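Local coordinates for protein alpha,alpha-trehalose-phosphate synthase (UDP-forming) (Burkholderia xenovorans, PDB 5V0T) that belongs to glycosyltransferase family 20 and has the two-domain GT-B fold, with uridine-5'-diphosphate bound in the model, at residues A[248-253]-A[358-363]; A[384-389]-A[443-448]; A[268-273]-A[429-434]. All blocks are in the same frame, centred on the assembly; numbering follows the deposited sequence.

In the fold
All three contacts lie in the Rossmann-like domain built on the six-stranded parallel sheet, which holds strand 270-275. Contact 1 joins helices 243-252 and 356-363. Contact 2 joins helices 380-388 and 435-451. Contact 3 sets helix 420-432 against strand 270-275. The centres of contact 1 and contact 2 are about 14 Å apart. Those of contact 1 and contact 3 are about 18 Å apart. Those of contact 2 and contact 3 are about 17 Å apart. Along the chain contact 1 closes before contact 2 opens, while contact 3 crosses both. Contacts 1 and 2 touch and pack the helices whose L359 and E384 reach uridine-5'-diphosphate. Contact 3 packs a helix on the sheet and meets contact 1 through M273.

Contact 1 of 3, residues A[248-253]-A[358-363]; sequences ELAKAG and VLAALF. With UDP (uridine-5'-diphosphate), chain I.
Beyond the touching residues A250, A360 and A361, the flat groups are the F363 ring and the uracil of uridine-5'-diphosphate. One face of the F363 ring carries L359 O, 3.1 Å above its plane and nearer the ring's margin than its centre. V381 and E384 touch the F363 side chain, A388 packs on its CB end, and M273 and V275 of strand 270-275 meet it too, V275 also packing with Y354 beside L359. The uracil has a methyl group over a face: L359 CD1 lies 3.5 Å from its N3. The L359 side chain leaves the backbone with CG opposite the carbonyl carbon (chi1 -66°), and the branch runs from helix 356-363 to the nucleotide.

The two helices themselves meet through small residues. The CA atoms of A250 and A361 are only 3.9 Å apart, so the backbones are in contact here. The A250 methyl presses on a carbonyl, with CB 3.2 Å from A360 O. The A360 methyl points at helix 243-252, its CB 4.1 Å from A250 CB. This is the Rossmann-like domain of the GT-B fold that holds uridine-5'-diphosphate. Helix 356-363 lies in the beta-alpha-beta connection between strands 347-350 and 368-371 of its parallel sheet, and helix 243-252 packs on helix 356-363.

G253 brings bare backbone to the neighbour. Its CA lies 3.9 Å from the CB of A361. V259 of helix 257-266 also touches A361. The polar link is a single water molecule. It donates to A250 O and to A361 O, at 2.8 Å from each, and so joins one carbonyl of each helix.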
loop_
_atom_site.group_PDB
_atom_site.type_symbol
_atom_site.label_atom_id
_atom_site.label_comp_id
_atom_site.label_asym_id
_atom_site.label_seq_id
_atom_site.Cartn_x
_atom_site.Cartn_y
_atom_site.Cartn_z
ATOM N N GLU A 248 19.370 9.553 -2.439
ATOM C CA GLU A 248 20.578 9.232 -3.185
ATOM C C GLU A 248 20.244 8.535 -4.501
ATOM O O GLU A 248 20.850 8.822 -5.541
ATOM C CB GLU A 248 21.506 8.374 -2.322
ATOM N N LEU A 249 19.268 7.628 -4.480
ATOM C CA LEU A 249 18.828 6.965 -5.704
ATOM C C LEU A 249 18.263 7.965 -6.708
ATOM O O LEU A 249 18.555 7.889 -7.907
ATOM C CB LEU A 249 17.779 5.906 -5.356
ATOM C CG LEU A 249 17.466 4.776 -6.334
ATOM C CD1 LEU A 249 18.746 4.045 -6.802
ATOM C CD2 LEU A 249 16.495 3.814 -5.675
ATOM N N ALA A 250 17.430 8.896 -6.241
ATOM C CA ALA A 250 16.865 9.903 -7.133
ATOM C C ALA A 250 17.954 10.802 -7.694
ATOM O O ALA A 250 17.921 11.187 -8.871
ATOM C CB ALA A 250 15.834 10.743 -6.382
ATOM N N LYS A 251 18.918 11.170 -6.858
ATOM C CA LYS A 251 20.012 12.006 -7.342
ATOM C C LYS A 251 20.880 11.253 -8.344
ATOM O O LYS A 251 21.298 11.820 -9.357
ATOM C CB LYS A 251 20.847 12.505 -6.170
ATOM C CG LYS A 251 22.046 13.363 -6.595
ATOM C CD LYS A 251 22.838 13.829 -5.394
ATOM C CE LYS A 251 24.022 14.694 -5.812
ATOM N NZ LYS A 251 24.295 15.749 -4.804
ATOM N N ALA A 252 21.143 9.971 -8.089
ATOM C CA ALA A 252 22.001 9.195 -8.977
ATOM C C ALA A 252 21.428 9.076 -10.382
ATOM O O ALA A 252 22.180 8.807 -11.322
ATOM C CB ALA A 252 22.236 7.801 -8.394
ATOM N N GLY A 253 20.124 9.269 -10.550
ATOM C CA GLY A 253 19.527 9.227 -11.867
ATOM C C GLY A 253 19.363 10.569 -12.545
ATOM O O GLY A 253 18.723 10.635 -13.599
ATOM N N VAL A 358 13.978 4.228 -11.384
ATOM C CA VAL A 358 13.606 5.227 -12.386
ATOM C C VAL A 358 12.535 6.165 -11.825
ATOM O O VAL A 358 12.585 7.387 -12.035
ATOM C CB VAL A 358 13.146 4.536 -13.689
ATOM C CG1 VAL A 358 12.558 5.555 -14.694
ATOM C CG2 VAL A 358 14.298 3.761 -14.319
ATOM N N LEU A 359 11.555 5.616 -11.095
ATOM C CA LEU A 359 10.507 6.465 -10.526
ATOM C C LEU A 359 11.091 7.494 -9.561
ATOM O O LEU A 359 10.654 8.650 -9.531
ATOM C CB LEU A 359 9.458 5.612 -9.806
ATOM C CG LEU A 359 8.603 4.658 -10.645
ATOM C CD1 LEU A 359 7.686 3.857 -9.741
ATOM C CD2 LEU A 359 7.809 5.415 -11.707
ATOM N N ALA A 360 12.063 7.081 -8.747
ATOM C CA ALA A 360 12.703 8.008 -7.824
ATOM C C ALA A 360 13.385 9.144 -8.573
ATOM O O ALA A 360 13.266 10.309 -8.183
ATOM C CB ALA A 360 13.708 7.260 -6.943
ATOM N N ALA A 361 14.123 8.821 -9.643
ATOM C CA ALA A 361 14.781 9.858 -10.433
ATOM C C ALA A 361 13.767 10.829 -11.018
ATOM O O ALA A 361 13.996 12.042 -11.015
ATOM C CB ALA A 361 15.624 9.228 -11.549
ATOM N N LEU A 362 12.626 10.314 -11.501
ATOM C CA LEU A 362 11.592 11.170 -12.087
ATOM C C LEU A 362 10.873 11.993 -11.024
ATOM O O LEU A 362 10.548 13.166 -11.257
ATOM C CB LEU A 362 10.584 10.321 -12.868
ATOM C CG LEU A 362 11.152 9.644 -14.124
ATOM C CD1 LEU A 362 10.140 8.687 -14.717
ATOM C CD2 LEU A 362 11.551 10.690 -15.145
ATOM N N PHE A 363 10.615 11.403 -9.854
ATOM C CA PHE A 363 10.000 12.156 -8.761
ATOM C C PHE A 363 10.757 13.453 -8.502
ATOM O O PHE A 363 10.151 14.505 -8.269
ATOM C CB PHE A 363 9.975 11.316 -7.475
ATOM C CG PHE A 363 8.883 10.257 -7.417
ATOM C CD1 PHE A 363 7.698 10.401 -8.102
ATOM C CD2 PHE A 363 9.064 9.119 -6.625
ATOM C CE1 PHE A 363 6.701 9.422 -8.021
ATOM C CE2 PHE A 363 8.078 8.130 -6.535
ATOM C CZ PHE A 363 6.895 8.283 -7.234
HETATM N N1 UDP I . 6.105 0.915 -7.725
HETATM C C2 UDP I . 7.096 0.381 -8.534
HETATM N N3 UDP I . 6.849 0.445 -9.875
HETATM C C4 UDP I . 5.738 0.982 -10.486
HETATM C C5 UDP I . 4.754 1.523 -9.585
HETATM C C6 UDP I . 4.972 1.483 -8.262
HETATM O O2 UDP I . 8.113 -0.125 -8.092
HETATM O O4 UDP I . 5.662 0.970 -11.721
HETATM C "C1'" UDP I . 6.325 0.880 -6.276
HETATM C "C2'" UDP I . 6.378 2.263 -5.633
HETATM O "O2'" UDP I . 7.689 2.791 -5.737
HETATM C "C3'" UDP I . 5.979 1.930 -4.194
HETATM C "C4'" UDP I . 4.964 0.796 -4.382
HETATM O "O4'" UDP I . 5.234 0.219 -5.678
HETATM O "O3'" UDP I . 7.073 1.461 -3.412
HETATM C "C5'" UDP I . 3.517 1.203 -4.300
HETATM O "O5'" UDP I . 3.164 1.249 -2.904
HETATM P PA UDP I . 1.992 2.175 -2.381
HETATM O O1A UDP I . 2.099 3.571 -2.959
HETATM O O2A UDP I . 2.002 2.084 -0.900
HETATM O O3A UDP I . 0.667 1.552 -2.973
HETATM P PB UDP I . 0.129 0.082 -3.222
HETATM O O1B UDP I . 0.753 -0.734 -2.086
HETATM O O2B UDP I . -1.388 0.230 -2.981
HETATM O O3B UDP I . 0.477 -0.407 -4.579
HETATM O O HOH W 1 16.665 12.712 -10.874
#

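Contact 2 of 3, residues A[384-389]-A[443-448]; sequences EYVSAQ and RDMMVQ. With UDP (uridine-5'-diphosphate), chain I.
V386 meets M445 because the methionine chain turns back at its end, with chi3 at -75°. This swings CE onto the valine branch, 3.7 Å from V386 CG2. M445 lies across the valine, nearly perpendicular to it, and V386 CG1 rests on M445 CB at 3.8 Å. M446 bends earlier. Its chi1 and chi2 (-74° and -58°) bring SD against the backbone of S387, 3.8 Å from CA. S387 OG turns to K383 O instead, within its own helix.

The N-to-C directions of segments 384-388 and 443-448 make an angle of 114°. L449 adds to the apolar patch. Both helices belong to the Rossmann-like domain of this GT-B protein.

Polar groups of 384-389 are engaged away from this packing. Q389 NE2 gives a bond to Y385 O, 3.0 Å long, and lies above one face of the Y385 ring. It also bonds to F363 O, so two carbonyls hold the amide. E384 stretches out beyond CG and takes both ribose hydroxyls of uridine-5'-diphosphate: O3' to OE1 and O2' to OE2, at 2.6 Å each. Each carboxylate oxygen thus accepts one hydroxyl, which holds the diol at two points. The salt bridge from R356 to OE1 probably helps to fix the carboxylate and stabilise its charge.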
loop_
_atom_site.group_PDB
_atom_site.type_symbol
_atom_site.label_atom_id
_atom_site.label_comp_id
_atom_site.label_asym_id
_atom_site.label_seq_id
_atom_site.Cartn_x
_atom_site.Cartn_y
_atom_site.Cartn_z
ATOM N N GLU A 384 7.995 8.275 -0.822
ATOM C CA GLU A 384 9.062 8.241 -1.818
ATOM C C GLU A 384 9.161 9.553 -2.591
ATOM O O GLU A 384 10.273 10.024 -2.873
ATOM C CB GLU A 384 8.833 7.066 -2.777
ATOM C CG GLU A 384 8.981 5.686 -2.098
ATOM C CD GLU A 384 8.489 4.526 -2.972
ATOM O OE1 GLU A 384 8.574 3.370 -2.521
ATOM O OE2 GLU A 384 8.013 4.767 -4.100
ATOM N N TYR A 385 8.022 10.140 -2.979
ATOM C CA TYR A 385 8.064 11.419 -3.687
ATOM C C TYR A 385 8.782 12.476 -2.853
ATOM O O TYR A 385 9.677 13.173 -3.343
ATOM C CB TYR A 385 6.650 11.906 -4.063
ATOM C CG TYR A 385 6.692 13.310 -4.611
ATOM C CD1 TYR A 385 7.019 13.543 -5.943
ATOM C CD2 TYR A 385 6.479 14.416 -3.779
ATOM C CE1 TYR A 385 7.126 14.850 -6.449
ATOM C CE2 TYR A 385 6.590 15.723 -4.276
ATOM C CZ TYR A 385 6.899 15.926 -5.611
ATOM O OH TYR A 385 6.997 17.208 -6.110
ATOM N N VAL A 386 8.413 12.601 -1.579
ATOM C CA VAL A 386 9.059 13.597 -0.736
ATOM C C VAL A 386 10.548 13.295 -0.598
ATOM O O VAL A 386 11.392 14.196 -0.690
ATOM C CB VAL A 386 8.366 13.656 0.635
ATOM C CG1 VAL A 386 9.202 14.480 1.601
ATOM C CG2 VAL A 386 6.948 14.225 0.493
ATOM N N SER A 387 10.887 12.023 -0.365
ATOM C CA SER A 387 12.277 11.619 -0.151
ATOM C C SER A 387 13.154 11.897 -1.368
ATOM O O SER A 387 14.353 12.142 -1.220
ATOM C CB SER A 387 12.336 10.125 0.184
ATOM O OG SER A 387 11.705 9.836 1.420
ATOM N N ALA A 388 12.581 11.837 -2.574
ATOM C CA ALA A 388 13.376 12.001 -3.787
ATOM C C ALA A 388 13.792 13.448 -4.037
ATOM O O ALA A 388 14.707 13.685 -4.837
ATOM C CB ALA A 388 12.582 11.483 -4.997
ATOM N N GLN A 389 13.137 14.414 -3.385
ATOM C CA GLN A 389 13.281 15.811 -3.768
ATOM C C GLN A 389 14.691 16.331 -3.516
ATOM O O GLN A 389 15.389 15.908 -2.588
ATOM C CB GLN A 389 12.270 16.690 -3.020
ATOM C CG GLN A 389 10.825 16.390 -3.409
ATOM C CD GLN A 389 10.647 16.396 -4.915
ATOM O OE1 GLN A 389 10.866 17.422 -5.571
ATOM N NE2 GLN A 389 10.284 15.240 -5.479
ATOM N N ARG A 443 11.586 20.028 4.495
ATOM C CA ARG A 443 12.448 19.815 5.651
ATOM C C ARG A 443 11.691 19.118 6.775
ATOM O O ARG A 443 12.155 18.113 7.327
ATOM C CB ARG A 443 13.013 21.156 6.120
ATOM C CG ARG A 443 14.364 21.092 6.774
ATOM C CD ARG A 443 15.117 22.398 6.517
ATOM N NE ARG A 443 14.244 23.565 6.637
ATOM C CZ ARG A 443 14.281 24.615 5.821
ATOM N NH1 ARG A 443 15.143 24.646 4.808
ATOM N NH2 ARG A 443 13.447 25.629 6.011
ATOM N N ASP A 444 10.510 19.630 7.120
ATOM C CA ASP A 444 9.727 19.013 8.188
ATOM C C ASP A 444 9.395 17.566 7.862
ATOM O O ASP A 444 9.473 16.693 8.731
ATOM C CB ASP A 444 8.435 19.797 8.433
ATOM C CG ASP A 444 8.689 21.236 8.839
ATOM O OD1 ASP A 444 9.800 21.536 9.338
ATOM O OD2 ASP A 444 7.769 22.066 8.661
ATOM N N MET A 445 9.018 17.284 6.618
ATOM C CA MET A 445 8.635 15.918 6.296
ATOM C C MET A 445 9.836 14.981 6.331
ATOM O O MET A 445 9.711 13.832 6.764
ATOM C CB MET A 445 7.935 15.875 4.944
ATOM C CG MET A 445 6.558 16.519 4.996
ATOM S SD MET A 445 5.592 16.272 3.504
ATOM C CE MET A 445 6.377 17.404 2.366
ATOM N N MET A 446 11.008 15.455 5.895
ATOM C CA MET A 446 12.197 14.609 5.922
ATOM C C MET A 446 12.563 14.226 7.353
ATOM O O MET A 446 12.976 13.089 7.614
ATOM C CB MET A 446 13.375 15.314 5.234
ATOM C CG MET A 446 13.238 15.334 3.706
ATOM S SD MET A 446 13.099 13.699 2.912
ATOM C CE MET A 446 14.810 13.154 2.919
ATOM N N VAL A 447 12.428 15.163 8.291
ATOM C CA VAL A 447 12.647 14.837 9.699
ATOM C C VAL A 447 11.713 13.709 10.128
ATOM O O VAL A 447 12.145 12.716 10.727
ATOM C CB VAL A 447 12.469 16.089 10.574
ATOM C CG1 VAL A 447 12.502 15.721 12.049
ATOM C CG2 VAL A 447 13.564 17.103 10.248
ATOM N N GLN A 448 10.422 13.833 9.794
ATOM C CA GLN A 448 9.449 12.803 10.154
ATOM C C GLN A 448 9.825 11.461 9.539
ATOM O O GLN A 448 9.866 10.435 10.228
ATOM C CB GLN A 448 8.049 13.231 9.704
ATOM C CG GLN A 448 6.891 12.446 10.325
ATOM C CD GLN A 448 6.823 10.983 9.885
ATOM O OE1 GLN A 448 7.024 10.664 8.706
ATOM N NE2 GLN A 448 6.540 10.085 10.836
HETATM N N1 UDP I . 6.105 0.915 -7.725
HETATM C C2 UDP I . 7.096 0.381 -8.534
HETATM N N3 UDP I . 6.849 0.445 -9.875
HETATM C C4 UDP I . 5.738 0.982 -10.486
HETATM C C5 UDP I . 4.754 1.523 -9.585
HETATM C C6 UDP I . 4.972 1.483 -8.262
HETATM O O2 UDP I . 8.113 -0.125 -8.092
HETATM O O4 UDP I . 5.662 0.970 -11.721
HETATM C "C1'" UDP I . 6.325 0.880 -6.276
HETATM C "C2'" UDP I . 6.378 2.263 -5.633
HETATM O "O2'" UDP I . 7.689 2.791 -5.737
HETATM C "C3'" UDP I . 5.979 1.930 -4.194
HETATM C "C4'" UDP I . 4.964 0.796 -4.382
HETATM O "O4'" UDP I . 5.234 0.219 -5.678
HETATM O "O3'" UDP I . 7.073 1.461 -3.412
HETATM C "C5'" UDP I . 3.517 1.203 -4.300
HETATM O "O5'" UDP I . 3.164 1.249 -2.904
HETATM P PA UDP I . 1.992 2.175 -2.381
HETATM O O1A UDP I . 2.099 3.571 -2.959
HETATM O O2A UDP I . 2.002 2.084 -0.900
HETATM O O3A UDP I . 0.667 1.552 -2.973
HETATM P PB UDP I . 0.129 0.082 -3.222
HETATM O O1B UDP I . 0.753 -0.734 -2.086
HETATM O O2B UDP I . -1.388 0.230 -2.981
HETATM O O3B UDP I . 0.477 -0.407 -4.579
#

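Contact 3 of 3, residues A[268-273]-A[429-434]; sequences SRKLIM and RALDMP. With EDO (1,2-ethanediol), chain K.
L431 and K270 run alongside one another, pointing opposite ways, where helix 420-432 packs on the parallel sheet of the Rossmann-like domain. Strand 270-275 lies within that sheet, between strands 305-310 and 368-371.

The tight part is around L431. Its CD2 touches the aliphatic stem of K270 at two places, 3.9 Å from CB and 3.9 Å from CD. I272 joins more distantly, with CG1 4.3 Å from the same L431 CD2. V305 and V368, on the two neighbouring strands, also pack against L431. The leucine is therefore buried over the sheet with a lysine stem along its flank.

The solvent side is polar. K270 starts with CG opposite its carbonyl carbon (chi1 -66°) and is stretched out from there, which carries NZ past the leucine to the carbonyl of L431, near the C-terminal end of the helix. There NZ bonds to L431 O at 2.7 Å. The approach is tilted by 31° from the carbonyl plane, and the C=O...N angle is 148°. A positive group at this end of a helix probably interacts well with its dipole. The loose feature is D432. It is exposed, and its carboxylate stays beyond salt-bridge range: OD1 is 4.3 Å from K270 NZ. The opposite charges may still attract.

The helix also packs beyond K270 and I272, where A430 meets V368, V396 and V398. Just before the strand, R269 turns another way. Its NE bonds to N303 O, and its guanidinium edge holds a 1,2-ethanediol, probably from the crystallisation liquor: R269 NH2 donates to O1 of the diol at 2.9 Å, with an N-H...O angle of 140°.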
loop_
_atom_site.group_PDB
_atom_site.type_symbol
_atom_site.label_atom_id
_atom_site.label_comp_id
_atom_site.label_asym_id
_atom_site.label_seq_id
_atom_site.Cartn_x
_atom_site.Cartn_y
_atom_site.Cartn_z
ATOM N N SER A 268 10.440 22.911 -20.468
ATOM C CA SER A 268 10.215 23.944 -19.457
ATOM C C SER A 268 8.794 23.936 -18.894
ATOM O O SER A 268 8.522 24.702 -17.964
ATOM C CB SER A 268 10.532 25.370 -19.947
ATOM O OG SER A 268 9.459 25.899 -20.704
ATOM N N ARG A 269 7.880 23.114 -19.415
ATOM C CA ARG A 269 6.582 22.995 -18.762
ATOM C C ARG A 269 6.767 22.338 -17.401
ATOM O O ARG A 269 7.653 21.503 -17.210
ATOM C CB ARG A 269 5.609 22.166 -19.607
ATOM C CG ARG A 269 5.272 22.802 -20.952
ATOM C CD ARG A 269 4.257 21.965 -21.718
ATOM N NE ARG A 269 4.048 22.520 -23.052
ATOM C CZ ARG A 269 4.383 21.911 -24.182
ATOM N NH1 ARG A 269 4.162 22.518 -25.345
ATOM N NH2 ARG A 269 4.925 20.704 -24.157
ATOM N N LYS A 270 5.926 22.721 -16.445
ATOM C CA LYS A 270 6.021 22.085 -15.144
ATOM C C LYS A 270 5.420 20.685 -15.210
ATOM O O LYS A 270 4.626 20.362 -16.100
ATOM C CB LYS A 270 5.330 22.935 -14.069
ATOM C CG LYS A 270 6.055 24.297 -13.844
ATOM C CD LYS A 270 5.495 25.030 -12.621
ATOM C CE LYS A 270 6.288 26.318 -12.359
ATOM N NZ LYS A 270 5.693 27.093 -11.233
ATOM N N LEU A 271 5.807 19.846 -14.260
ATOM C CA LEU A 271 5.401 18.446 -14.263
ATOM C C LEU A 271 4.631 18.117 -12.996
ATOM O O LEU A 271 5.150 18.279 -11.888
ATOM C CB LEU A 271 6.616 17.526 -14.390
ATOM C CG LEU A 271 6.336 16.026 -14.331
ATOM C CD1 LEU A 271 5.413 15.604 -15.488
ATOM C CD2 LEU A 271 7.653 15.269 -14.388
ATOM N N ILE A 272 3.398 17.664 -13.167
ATOM C CA ILE A 272 2.654 16.974 -12.120
ATOM C C ILE A 272 2.829 15.477 -12.347
ATOM O O ILE A 272 2.595 14.974 -13.453
ATOM C CB ILE A 272 1.168 17.369 -12.149
ATOM C CG1 ILE A 272 1.010 18.893 -12.014
ATOM C CG2 ILE A 272 0.377 16.602 -11.079
ATOM C CD1 ILE A 272 -0.406 19.396 -12.350
ATOM N N MET A 273 3.230 14.748 -11.305
ATOM C CA MET A 273 3.505 13.324 -11.461
ATOM C C MET A 273 2.712 12.483 -10.468
ATOM O O MET A 273 2.615 12.818 -9.287
ATOM C CB MET A 273 5.003 13.039 -11.306
ATOM C CG MET A 273 5.365 11.547 -11.492
ATOM S SD MET A 273 7.141 11.401 -11.636
ATOM C CE MET A 273 7.308 9.603 -11.725
ATOM N N ARG A 429 -2.013 25.871 -6.041
ATOM C CA ARG A 429 -1.190 26.290 -4.914
ATOM C C ARG A 429 0.182 25.621 -4.959
ATOM O O ARG A 429 1.214 26.285 -4.779
ATOM C CB ARG A 429 -1.924 25.969 -3.612
ATOM C CG ARG A 429 -1.118 26.140 -2.347
ATOM C CD ARG A 429 -1.392 27.471 -1.697
ATOM N NE ARG A 429 -0.992 27.432 -0.298
ATOM C CZ ARG A 429 0.165 27.884 0.172
ATOM N NH1 ARG A 429 1.074 28.441 -0.650
ATOM N NH2 ARG A 429 0.411 27.772 1.478
ATOM N N ALA A 430 0.212 24.306 -5.218
ATOM C CA ALA A 430 1.480 23.581 -5.326
ATOM C C ALA A 430 2.363 24.153 -6.432
ATOM O O ALA A 430 3.557 24.402 -6.224
ATOM C CB ALA A 430 1.213 22.096 -5.589
ATOM N N LEU A 431 1.791 24.343 -7.626
ATOM C CA LEU A 431 2.583 24.787 -8.769
ATOM C C LEU A 431 3.210 26.152 -8.535
ATOM O O LEU A 431 4.306 26.422 -9.038
ATOM C CB LEU A 431 1.726 24.828 -10.034
ATOM C CG LEU A 431 1.328 23.483 -10.634
ATOM C CD1 LEU A 431 0.107 23.690 -11.509
ATOM C CD2 LEU A 431 2.494 22.870 -11.435
ATOM N N ASP A 432 2.539 27.025 -7.787
ATOM C CA ASP A 432 3.005 28.391 -7.597
ATOM C C ASP A 432 3.642 28.623 -6.233
ATOM O O ASP A 432 4.042 29.756 -5.934
ATOM C CB ASP A 432 1.842 29.370 -7.804
ATOM C CG ASP A 432 1.321 29.371 -9.237
ATOM O OD1 ASP A 432 2.143 29.362 -10.184
ATOM O OD2 ASP A 432 0.082 29.376 -9.415
ATOM N N MET A 433 3.782 27.585 -5.409
ATOM C CA MET A 433 4.316 27.781 -4.066
ATOM C C MET A 433 5.751 28.319 -4.116
ATOM O O MET A 433 6.583 27.795 -4.874
ATOM C CB MET A 433 4.272 26.474 -3.277
ATOM C CG MET A 433 4.500 26.680 -1.783
ATOM S SD MET A 433 4.416 25.169 -0.802
ATOM C CE MET A 433 2.661 24.845 -0.890
ATOM N N PRO A 434 6.078 29.350 -3.338
ATOM C CA PRO A 434 7.441 29.891 -3.360
ATOM C C PRO A 434 8.442 28.938 -2.718
ATOM O O PRO A 434 8.100 28.095 -1.883
ATOM C CB PRO A 434 7.328 31.201 -2.571
ATOM C CG PRO A 434 6.092 31.113 -1.816
ATOM C CD PRO A 434 5.170 30.148 -2.500
HETATM C C1 EDO K . 4.590 17.155 -22.764
HETATM O O1 EDO K . 4.512 18.494 -22.252
HETATM C C2 EDO K . 3.291 16.838 -23.499
HETATM O O2 EDO K . 3.285 17.489 -24.781
#